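Local atomic coordinates of GTP cyclohydrolase 1 type 2 homolog (Staphylococcus aureus subsp. aureus, PDB entry 3LNL), a protein that is of unknown function but binds a pair of zinc ions as a NIF3-family protein and assembles into a toroid-shaped hexamer. Residues 58-72 against 88-102. The protein carries 2 engineered substitutions. Numbering follows the deposited sequence.
Sequences IEKGYNTIISHHPLI and IRKLIQHDINLIAMH. With ZN (zinc ion), chain G; ZN (zinc ion), chain F.
Strands 64-67 and 97-100 run parallel, their axes 4.7 Å apart at closest and 20° from alignment, and five backbone hydrogen bonds join them, from Asn97 N to Asn63 O at one end to Met101 N to Ser67 O at the other. Asn63 O takes two donors: Asn97 N, and Asn97 ND2 at 3.0 Å, which arrives from the opposite face of the carbonyl plane in a bent hydrogen bond. A water bridges Asn63 ND2 and Asp95 O, while Glu39 O also accepts from that amide. On the sheet face of Ile65, Leu98 CD1 lies 3.6 Å from Ile65 CG2; the other branch, CD2, packs tightly on Leu71 CB (3.5 Å), and Leu91 of helix 83-93 touches both Ile65 and Leu71. At the helix ends, Ile58 CD1 sits over the centre of the His94 ring, a CH-pi contact only 12° off the ring normal. Strand 64-67, helix 83-93 and strand 97-100 follow one another in the chain and the two strands pair in parallel, a beta-alpha-beta crossover within the N-terminal NIF3 domain, with the zinc ligands His68 and His69 following Ser67 in the chain. His68 CG is anti to the backbone N (chi1 -177°), and the ring's ND1 donates in its own plane to a lone pair of Met101 O (2.9 Å), fixing the ring's rotation while NE2 binds one zinc ion. His102 turns an edge to the His68 face, His102 CD2 lying 3.5 Å from His68 NE2, and Pro70 CD covers a face of the His102 ring. His102 NE2 is hydrogen-bonded to the water bridging both zinc ions, and its ND1 pairs with Asp27. His69 NE2 holds the second zinc ion at 2.2 Å, its ND1 bonded to Asp48; Asp106, His330 and the shared Glu333 supply the remaining protein ligands.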
ATOM      1  N   ILE B  58      23.887  27.714  26.880  1.00 13.92           N
ATOM      2  CA  ILE B  58      25.034  28.563  26.637  1.00 14.77           C
ATOM      3  C   ILE B  58      25.360  29.373  27.881  1.00 16.55           C
ATOM      4  O   ILE B  58      26.520  29.493  28.282  1.00 16.25           O
ATOM      5  CB  ILE B  58      24.800  29.493  25.445  1.00 13.79           C
ATOM      6  CG1 ILE B  58      24.714  28.660  24.150  1.00 16.46           C
ATOM      7  CG2 ILE B  58      25.891  30.637  25.369  1.00 16.16           C
ATOM      8  CD1 ILE B  58      24.133  29.422  22.919  1.00 17.37           C
ATOM      9  N   GLU B  59      24.320  29.938  28.480  1.00 17.18           N
ATOM     10  CA  GLU B  59      24.497  30.857  29.572  1.00 18.88           C
ATOM     11  C   GLU B  59      25.092  30.106  30.759  1.00 18.09           C
ATOM     12  O   GLU B  59      25.887  30.667  31.505  1.00 16.35           O
ATOM     13  CB  GLU B  59      23.144  31.543  29.921  1.00 19.44           C
ATOM     14  CG  GLU B  59      23.252  32.621  30.913  1.00 27.40           C
ATOM     15  CD  GLU B  59      23.432  32.106  32.333  1.00 35.97           C
ATOM     16  OE1 GLU B  59      22.787  31.081  32.693  1.00 42.47           O
ATOM     17  OE2 GLU B  59      24.196  32.749  33.106  1.00 44.55           O
ATOM     18  N   LYS B  60      24.723  28.833  30.917  1.00 17.69           N
ATOM     19  CA  LYS B  60      25.207  28.023  32.044  1.00 17.99           C
ATOM     20  C   LYS B  60      26.518  27.337  31.805  1.00 17.53           C
ATOM     21  O   LYS B  60      27.059  26.714  32.709  1.00 17.84           O
ATOM     22  CB  LYS B  60      24.162  26.964  32.430  1.00 18.84           C
ATOM     23  CG  LYS B  60      22.921  27.551  33.030  1.00 18.77           C
ATOM     24  CD  LYS B  60      21.887  26.488  33.277  1.00 23.26           C
ATOM     25  CE  LYS B  60      20.656  27.021  33.984  1.00 26.11           C
ATOM     26  NZ  LYS B  60      21.093  27.453  35.319  1.00 31.03           N
ATOM     27  N   GLY B  61      27.030  27.425  30.594  1.00 17.52           N
ATOM     28  CA  GLY B  61      28.249  26.713  30.236  1.00 18.16           C
ATOM     29  C   GLY B  61      28.062  25.216  30.038  1.00 17.79           C
ATOM     30  O   GLY B  61      29.015  24.460  30.124  1.00 16.23           O
ATOM     31  N   TYR B  62      26.841  24.780  29.733  1.00 17.06           N
ATOM     32  CA  TYR B  62      26.604  23.373  29.425  1.00 15.72           C
ATOM     33  C   TYR B  62      26.590  23.129  27.905  1.00 15.12           C
ATOM     34  O   TYR B  62      25.943  23.884  27.177  1.00 15.00           O
ATOM     35  CB  TYR B  62      25.281  22.906  30.014  1.00 16.63           C
ATOM     36  CG  TYR B  62      25.170  22.992  31.535  1.00 16.33           C
ATOM     37  CD1 TYR B  62      26.271  23.259  32.352  1.00 18.60           C
ATOM     38  CD2 TYR B  62      23.957  22.786  32.142  1.00 19.71           C
ATOM     39  CE1 TYR B  62      26.159  23.303  33.757  1.00 17.43           C
ATOM     40  CE2 TYR B  62      23.822  22.862  33.531  1.00 19.82           C
ATOM     41  CZ  TYR B  62      24.915  23.101  34.322  1.00 19.49           C
ATOM     42  OH  TYR B  62      24.695  23.159  35.677  1.00 22.56           O
ATOM     43  N   ASN B  63      27.233  22.041  27.450  1.00 12.86           N
ATOM     44  CA  ASN B  63      27.320  21.768  26.016  1.00 12.16           C
ATOM     45  C   ASN B  63      26.475  20.595  25.589  1.00 11.98           C
ATOM     46  O   ASN B  63      26.577  20.161  24.439  1.00 13.33           O
ATOM     47  CB  ASN B  63      28.777  21.605  25.557  1.00 11.86           C
ATOM     48  CG  ASN B  63      29.371  20.293  26.004  1.00 12.92           C
ATOM     49  OD1 ASN B  63      28.789  19.634  26.842  1.00 10.48           O
ATOM     50  ND2 ASN B  63      30.531  19.909  25.457  1.00 10.27           N
ATOM     51  N   THR B  64      25.596  20.116  26.470  1.00 11.71           N
ATOM     52  CA  THR B  64      24.751  18.966  26.163  1.00 11.32           C
ATOM     53  C   THR B  64      23.336  19.208  26.647  1.00 12.86           C
ATOM     54  O   THR B  64      23.125  19.573  27.838  1.00 12.35           O
ATOM     55  CB  THR B  64      25.317  17.680  26.804  1.00 13.09           C
ATOM     56  OG1 THR B  64      26.671  17.523  26.380  1.00 12.17           O
ATOM     57  CG2 THR B  64      24.494  16.400  26.434  1.00  8.72           C
ATOM     58  N   ILE B  65      22.377  19.007  25.726  1.00 11.55           N
ATOM     59  CA  ILE B  65      20.969  19.097  26.026  1.00 11.91           C
ATOM     60  C   ILE B  65      20.396  17.738  25.742  1.00 12.04           C
ATOM     61  O   ILE B  65      20.648  17.177  24.670  1.00 12.99           O
ATOM     62  CB  ILE B  65      20.232  20.203  25.215  1.00 12.29           C
ATOM     63  CG1 ILE B  65      20.861  21.565  25.557  1.00 12.21           C
ATOM     64  CG2 ILE B  65      18.656  20.209  25.460  1.00  8.88           C
ATOM     65  CD1 ILE B  65      20.438  22.740  24.653  1.00 10.87           C
ATOM     66  N   ILE B  66      19.646  17.203  26.714  1.00 11.39           N
ATOM     67  CA  ILE B  66      18.819  16.035  26.486  1.00 11.98           C
ATOM     68  C   ILE B  66      17.324  16.445  26.525  1.00 12.84           C
ATOM     69  O   ILE B  66      16.804  16.859  27.571  1.00 12.07           O
ATOM     70  CB  ILE B  66      19.034  14.949  27.548  1.00 11.47           C
ATOM     71  CG1 ILE B  66      20.488  14.500  27.614  1.00 12.61           C
ATOM     72  CG2 ILE B  66      18.113  13.694  27.174  1.00  9.79           C
ATOM     73  CD1 ILE B  66      20.799  13.517  28.760  1.00 14.24           C
ATOM     74  N   SER B  67      16.641  16.324  25.391  1.00 12.95           N
ATOM     75  CA  SER B  67      15.239  16.654  25.314  1.00 13.46           C
ATOM     76  C   SER B  67      14.429  15.372  25.199  1.00 13.31           C
ATOM     77  O   SER B  67      14.970  14.321  24.851  1.00 14.59           O
ATOM     78  CB  SER B  67      14.948  17.589  24.113  1.00 13.39           C
ATOM     79  OG  SER B  67      15.070  16.886  22.863  1.00 14.06           O
ATOM     80  N   HIS B  68      13.142  15.464  25.532  1.00 12.94           N
ATOM     81  CA  HIS B  68      12.224  14.383  25.278  1.00 13.30           C
ATOM     82  C   HIS B  68      11.824  14.395  23.799  1.00 12.33           C
ATOM     83  O   HIS B  68      12.038  13.422  23.077  1.00 13.54           O
ATOM     84  CB  HIS B  68      10.988  14.488  26.160  1.00 13.37           C
ATOM     85  CG  HIS B  68      10.027  13.362  25.992  1.00 12.48           C
ATOM     86  ND1 HIS B  68      10.424  12.046  25.925  1.00 12.13           N
ATOM     87  CD2 HIS B  68       8.681  13.351  25.876  1.00 15.46           C
ATOM     88  CE1 HIS B  68       9.356  11.274  25.838  1.00 15.27           C
ATOM     89  NE2 HIS B  68       8.288  12.042  25.684  1.00 15.16           N
ATOM     90  N   HIS B  69      11.314  15.521  23.332  1.00 11.53           N
ATOM     91  CA  HIS B  69      10.848  15.612  21.970  1.00 11.31           C
ATOM     92  C   HIS B  69      12.050  15.822  21.039  1.00 11.77           C
ATOM     93  O   HIS B  69      12.925  16.643  21.335  1.00 12.49           O
ATOM     94  CB  HIS B  69       9.853  16.726  21.799  1.00 11.12           C
ATOM     95  CG  HIS B  69       8.539  16.473  22.482  1.00 10.43           C
ATOM     96  ND1 HIS B  69       7.745  17.497  22.956  1.00 10.66           N
ATOM     97  CD2 HIS B  69       7.896  15.327  22.781  1.00 10.84           C
ATOM     98  CE1 HIS B  69       6.658  16.983  23.504  1.00 13.94           C
ATOM     99  NE2 HIS B  69       6.681  15.674  23.339  1.00 14.67           N
ATOM    100  N   PRO B  70      12.076  15.125  19.915  1.00 12.22           N
ATOM    101  CA  PRO B  70      13.204  15.246  18.992  1.00 13.20           C
ATOM    102  C   PRO B  70      13.067  16.537  18.180  1.00 14.33           C
ATOM    103  O   PRO B  70      12.070  16.777  17.508  1.00 14.46           O
ATOM    104  CB  PRO B  70      13.080  13.977  18.119  1.00 13.18           C
ATOM    105  CG  PRO B  70      11.682  13.601  18.195  1.00 15.48           C
ATOM    106  CD  PRO B  70      11.153  14.064  19.505  1.00 12.47           C
ATOM    107  N   LEU B  71      14.084  17.384  18.224  1.00 16.05           N
ATOM    108  CA  LEU B  71      14.034  18.649  17.530  1.00 15.89           C
ATOM    109  C   LEU B  71      13.987  18.397  16.020  1.00 17.56           C
ATOM    110  O   LEU B  71      13.400  19.189  15.271  1.00 17.00           O
ATOM    111  CB  LEU B  71      15.261  19.467  17.883  1.00 15.22           C
ATOM    112  CG  LEU B  71      15.436  20.861  17.287  1.00 14.37           C
ATOM    113  CD1 LEU B  71      14.246  21.792  17.705  1.00 13.40           C
ATOM    114  CD2 LEU B  71      16.787  21.453  17.669  1.00  9.42           C
ATOM    115  N   ILE B  72      14.663  17.340  15.591  1.00 17.53           N
ATOM    116  CA  ILE B  72      14.585  16.886  14.192  1.00 19.53           C
ATOM    117  C   ILE B  72      13.765  15.631  14.230  1.00 21.25           C
ATOM    118  O   ILE B  72      14.130  14.674  14.909  1.00 20.09           O
ATOM    119  CB  ILE B  72      15.951  16.602  13.568  1.00 19.00           C
ATOM    120  CG1 ILE B  72      16.798  17.874  13.545  1.00 19.44           C
ATOM    121  CG2 ILE B  72      15.787  16.010  12.076  1.00 19.41           C
ATOM    122  CD1 ILE B  72      18.300  17.606  13.196  1.00 19.15           C
ATOM    123  N   ILE B  88      18.715  24.904  15.261  1.00 10.93           N
ATOM    124  CA  ILE B  88      19.665  23.862  14.926  1.00 11.16           C
ATOM    125  C   ILE B  88      21.022  24.521  14.647  1.00 11.72           C
ATOM    126  O   ILE B  88      22.079  24.031  15.082  1.00 12.80           O
ATOM    127  CB  ILE B  88      19.159  23.060  13.708  1.00 11.49           C
ATOM    128  CG1 ILE B  88      17.905  22.246  14.057  1.00 13.26           C
ATOM    129  CG2 ILE B  88      20.286  22.161  13.142  1.00  9.37           C
ATOM    130  CD1 ILE B  88      17.115  21.750  12.754  1.00 10.49           C
ATOM    131  N   ARG B  89      20.998  25.616  13.876  1.00 11.70           N
ATOM    132  CA  ARG B  89      22.212  26.394  13.583  1.00 11.45           C
ATOM    133  C   ARG B  89      22.872  26.943  14.860  1.00 11.76           C
ATOM    134  O   ARG B  89      24.083  26.933  14.981  1.00 11.97           O
ATOM    135  CB  ARG B  89      21.935  27.550  12.602  1.00 10.97           C
ATOM    136  CG  ARG B  89      21.460  27.080  11.197  1.00 10.38           C
ATOM    137  CD  ARG B  89      20.852  28.187  10.364  1.00  8.69           C
ATOM    138  NE  ARG B  89      21.796  29.286  10.210  1.00  9.29           N
ATOM    139  CZ  ARG B  89      22.808  29.321   9.350  1.00 12.20           C
ATOM    140  NH1 ARG B  89      23.004  28.365   8.413  1.00 11.38           N
ATOM    141  NH2 ARG B  89      23.597  30.358   9.359  1.00  9.51           N
ATOM    142  N   LYS B  90      22.074  27.401  15.809  1.00 11.14           N
ATOM    143  CA  LYS B  90      22.637  27.916  17.034  1.00 13.15           C
ATOM    144  C   LYS B  90      23.341  26.809  17.830  1.00 12.29           C
ATOM    145  O   LYS B  90      24.414  27.054  18.368  1.00 11.54           O
ATOM    146  CB  LYS B  90      21.577  28.658  17.866  1.00 13.33           C
ATOM    147  CG  LYS B  90      22.194  29.406  19.107  1.00 19.32           C
ATOM    148  CD  LYS B  90      21.542  30.746  19.350  1.00 22.69           C
ATOM    149  CE  LYS B  90      22.304  31.661  20.294  1.00 26.12           C
ATOM    150  NZ  LYS B  90      21.332  32.741  20.665  1.00 28.01           N
ATOM    151  N   LEU B  91      22.759  25.608  17.871  1.00 12.21           N
ATOM    152  CA  LEU B  91      23.377  24.439  18.552  1.00 12.25           C
ATOM    153  C   LEU B  91      24.747  24.193  17.945  1.00 12.09           C
ATOM    154  O   LEU B  91      25.756  24.080  18.640  1.00 12.35           O
ATOM    155  CB  LEU B  91      22.488  23.171  18.410  1.00 11.40           C
ATOM    156  CG  LEU B  91      21.204  23.206  19.234  1.00 11.74           C
ATOM    157  CD1 LEU B  91      20.099  22.190  18.767  1.00 10.88           C
ATOM    158  CD2 LEU B  91      21.557  23.021  20.732  1.00  7.11           C
ATOM    159  N   ILE B  92      24.765  24.146  16.612  1.00 11.55           N
ATOM    160  CA  ILE B  92      25.971  23.816  15.901  1.00 11.40           C
ATOM    161  C   ILE B  92      27.017  24.906  16.064  1.00 11.74           C
ATOM    162  O   ILE B  92      28.195  24.647  16.303  1.00 11.36           O
ATOM    163  CB  ILE B  92      25.670  23.504  14.410  1.00  9.84           C
ATOM    164  CG1 ILE B  92      24.851  22.214  14.338  1.00 12.05           C
ATOM    165  CG2 ILE B  92      26.983  23.352  13.624  1.00 10.59           C
ATOM    166  CD1 ILE B  92      24.183  21.907  12.929  1.00  6.78           C
ATOM    167  N   GLN B  93      26.589  26.133  15.968  1.00 11.23           N
ATOM    168  CA  GLN B  93      27.531  27.189  16.003  1.00 13.96           C
ATOM    169  C   GLN B  93      28.170  27.347  17.392  1.00 14.80           C
ATOM    170  O   GLN B  93      29.310  27.794  17.476  1.00 12.91           O
ATOM    171  CB  GLN B  93      26.864  28.484  15.545  1.00 14.89           C
ATOM    172  CG  GLN B  93      26.743  28.460  14.035  1.00 18.97           C
ATOM    173  CD  GLN B  93      26.302  29.739  13.442  1.00 26.76           C
ATOM    174  OE1 GLN B  93      25.388  30.374  13.965  1.00 29.68           O
ATOM    175  NE2 GLN B  93      26.883  30.096  12.267  1.00 27.67           N
ATOM    176  N   HIS B  94      27.444  26.946  18.437  1.00 13.66           N
ATOM    177  CA  HIS B  94      27.970  26.965  19.799  1.00 14.46           C
ATOM    178  C   HIS B  94      28.481  25.623  20.294  1.00 15.10           C
ATOM    179  O   HIS B  94      28.713  25.468  21.488  1.00 14.95           O
ATOM    180  CB  HIS B  94      26.895  27.497  20.742  1.00 14.22           C
ATOM    181  CG  HIS B  94      26.632  28.958  20.554  1.00 15.01           C
ATOM    182  ND1 HIS B  94      27.262  29.926  21.318  1.00 16.37           N
ATOM    183  CD2 HIS B  94      25.882  29.623  19.636  1.00 14.45           C
ATOM    184  CE1 HIS B  94      26.879  31.120  20.899  1.00 18.54           C
ATOM    185  NE2 HIS B  94      26.055  30.969  19.871  1.00 17.49           N
ATOM    186  N   ASP B  95      28.644  24.654  19.387  1.00 15.68           N
ATOM    187  CA  ASP B  95      29.116  23.323  19.771  1.00 16.24           C
ATOM    188  C   ASP B  95      28.306  22.720  20.927  1.00 15.21           C
ATOM    189  O   ASP B  95      28.858  22.162  21.868  1.00 15.00           O
ATOM    190  CB  ASP B  95      30.606  23.385  20.101  1.00 17.22           C
ATOM    191  CG  ASP B  95      31.444  23.701  18.861  1.00 19.23           C
ATOM    192  OD1 ASP B  95      31.975  24.788  18.794  1.00 25.67           O
ATOM    193  OD2 ASP B  95      31.505  22.875  17.944  1.00 23.56           O
ATOM    194  N   ILE B  96      26.978  22.850  20.832  1.00 14.42           N
ATOM    195  CA  ILE B  96      26.077  22.224  21.748  1.00 13.15           C
ATOM    196  C   ILE B  96      25.551  20.937  21.106  1.00 13.71           C
ATOM    197  O   ILE B  96      25.155  20.886  19.914  1.00 13.88           O
ATOM    198  CB  ILE B  96      24.872  23.116  22.104  1.00 14.26           C
ATOM    199  CG1 ILE B  96      25.298  24.544  22.493  1.00 16.83           C
ATOM    200  CG2 ILE B  96      24.039  22.445  23.215  1.00 11.45           C
ATOM    201  CD1 ILE B  96      25.969  24.694  23.791  1.00 17.38           C
ATOM    202  N   ASN B  97      25.577  19.884  21.900  1.00 12.91           N
ATOM    203  CA  ASN B  97      25.104  18.599  21.510  1.00 12.22           C
ATOM    204  C   ASN B  97      23.679  18.374  22.029  1.00 11.68           C
ATOM    205  O   ASN B  97      23.380  18.686  23.179  1.00 13.04           O
ATOM    206  CB  ASN B  97      26.014  17.525  22.110  1.00 12.26           C
ATOM    207  CG  ASN B  97      27.456  17.760  21.821  1.00 14.35           C
ATOM    208  OD1 ASN B  97      27.901  17.512  20.709  1.00 14.73           O
ATOM    209  ND2 ASN B  97      28.207  18.242  22.822  1.00 10.98           N
ATOM    210  N   LEU B  98      22.837  17.766  21.202  1.00 10.70           N
ATOM    211  CA  LEU B  98      21.436  17.547  21.505  1.00 11.48           C
ATOM    212  C   LEU B  98      21.126  16.071  21.333  1.00 11.26           C
ATOM    213  O   LEU B  98      21.247  15.537  20.230  1.00 11.57           O
ATOM    214  CB  LEU B  98      20.516  18.390  20.584  1.00 11.07           C
ATOM    215  CG  LEU B  98      19.004  18.124  20.804  1.00 14.67           C
ATOM    216  CD1 LEU B  98      18.569  18.510  22.279  1.00 13.09           C
ATOM    217  CD2 LEU B  98      18.122  18.827  19.775  1.00 15.13           C
ATOM    218  N   ILE B  99      20.677  15.452  22.412  1.00 10.33           N
ATOM    219  CA  ILE B  99      20.242  14.054  22.409  1.00 11.94           C
ATOM    220  C   ILE B  99      18.736  14.013  22.696  1.00 11.82           C
ATOM    221  O   ILE B  99      18.250  14.745  23.551  1.00 13.03           O
ATOM    222  CB  ILE B  99      20.980  13.275  23.557  1.00 12.03           C
ATOM    223  CG1 ILE B  99      22.501  13.244  23.277  1.00 11.79           C
ATOM    224  CG2 ILE B  99      20.335  11.868  23.819  1.00 11.58           C
ATOM    225  CD1 ILE B  99      23.392  12.916  24.588  1.00  8.58           C
ATOM    226  N   ALA B 100      18.008  13.181  21.958  1.00 11.56           N
ATOM    227  CA  ALA B 100      16.607  13.009  22.171  1.00 12.30           C
ATOM    228  C   ALA B 100      16.370  11.639  22.809  1.00 12.41           C
ATOM    229  O   ALA B 100      16.769  10.584  22.264  1.00 13.39           O
ATOM    230  CB  ALA B 100      15.807  13.066  20.831  1.00 12.36           C
ATOM    231  N   MET B 101      15.711  11.662  23.952  1.00 12.93           N
ATOM    232  CA  MET B 101      15.230  10.443  24.607  1.00 13.03           C
ATOM    233  C   MET B 101      13.727  10.527  24.551  1.00 12.90           C
ATOM    234  O   MET B 101      13.078  11.046  25.501  1.00 11.57           O
ATOM    235  CB  MET B 101      15.780  10.376  26.049  1.00 12.31           C
ATOM    236  CG  MET B 101      17.326  10.141  26.100  1.00 15.28           C
ATOM    237  SD  MET B 101      17.847  10.123  27.819  1.00 16.65           S
ATOM    238  CE  MET B 101      17.419   8.413  28.263  1.00 14.60           C
ATOM    239  N   HIS B 102      13.170  10.033  23.424  1.00 12.47           N
ATOM    240  CA  HIS B 102      11.774  10.241  23.138  1.00 12.44           C
ATOM    241  C   HIS B 102      10.931   9.038  23.538  1.00 13.55           C
ATOM    242  O   HIS B 102      10.795   8.793  24.739  1.00 13.59           O
ATOM    243  CB  HIS B 102      11.537  10.672  21.702  1.00 12.71           C
ATOM    244  CG  HIS B 102      10.157  11.175  21.468  1.00 11.30           C
ATOM    245  ND1 HIS B 102       9.479  10.978  20.278  1.00 11.97           N
ATOM    246  CD2 HIS B 102       9.300  11.821  22.298  1.00 11.66           C
ATOM    247  CE1 HIS B 102       8.267  11.514  20.381  1.00 13.56           C
ATOM    248  NE2 HIS B 102       8.126  12.018  21.599  1.00 12.71           N
TER
HETATM  249 ZN    ZN G 402       6.215  11.319  25.366  0.50 23.93          ZN
HETATM  250 ZN    ZN F 401       5.089  14.132  23.560  0.50 22.70          ZN
HETATM  251  O   HOH W   1      31.274  21.835  23.388  1.00 19.83           O
HETATM  252  O   HOH W   2       6.225  12.292  23.518  1.00 12.36           O
HETATM  253  O   HOH W   3       5.169  14.118  21.320  1.00 10.50           O
HETATM  254  O   HOH W   4       3.492  12.626  23.194  1.00 12.13           O
HETATM  255  O   HOH W   5       4.203  10.931  24.586  1.00 12.58           O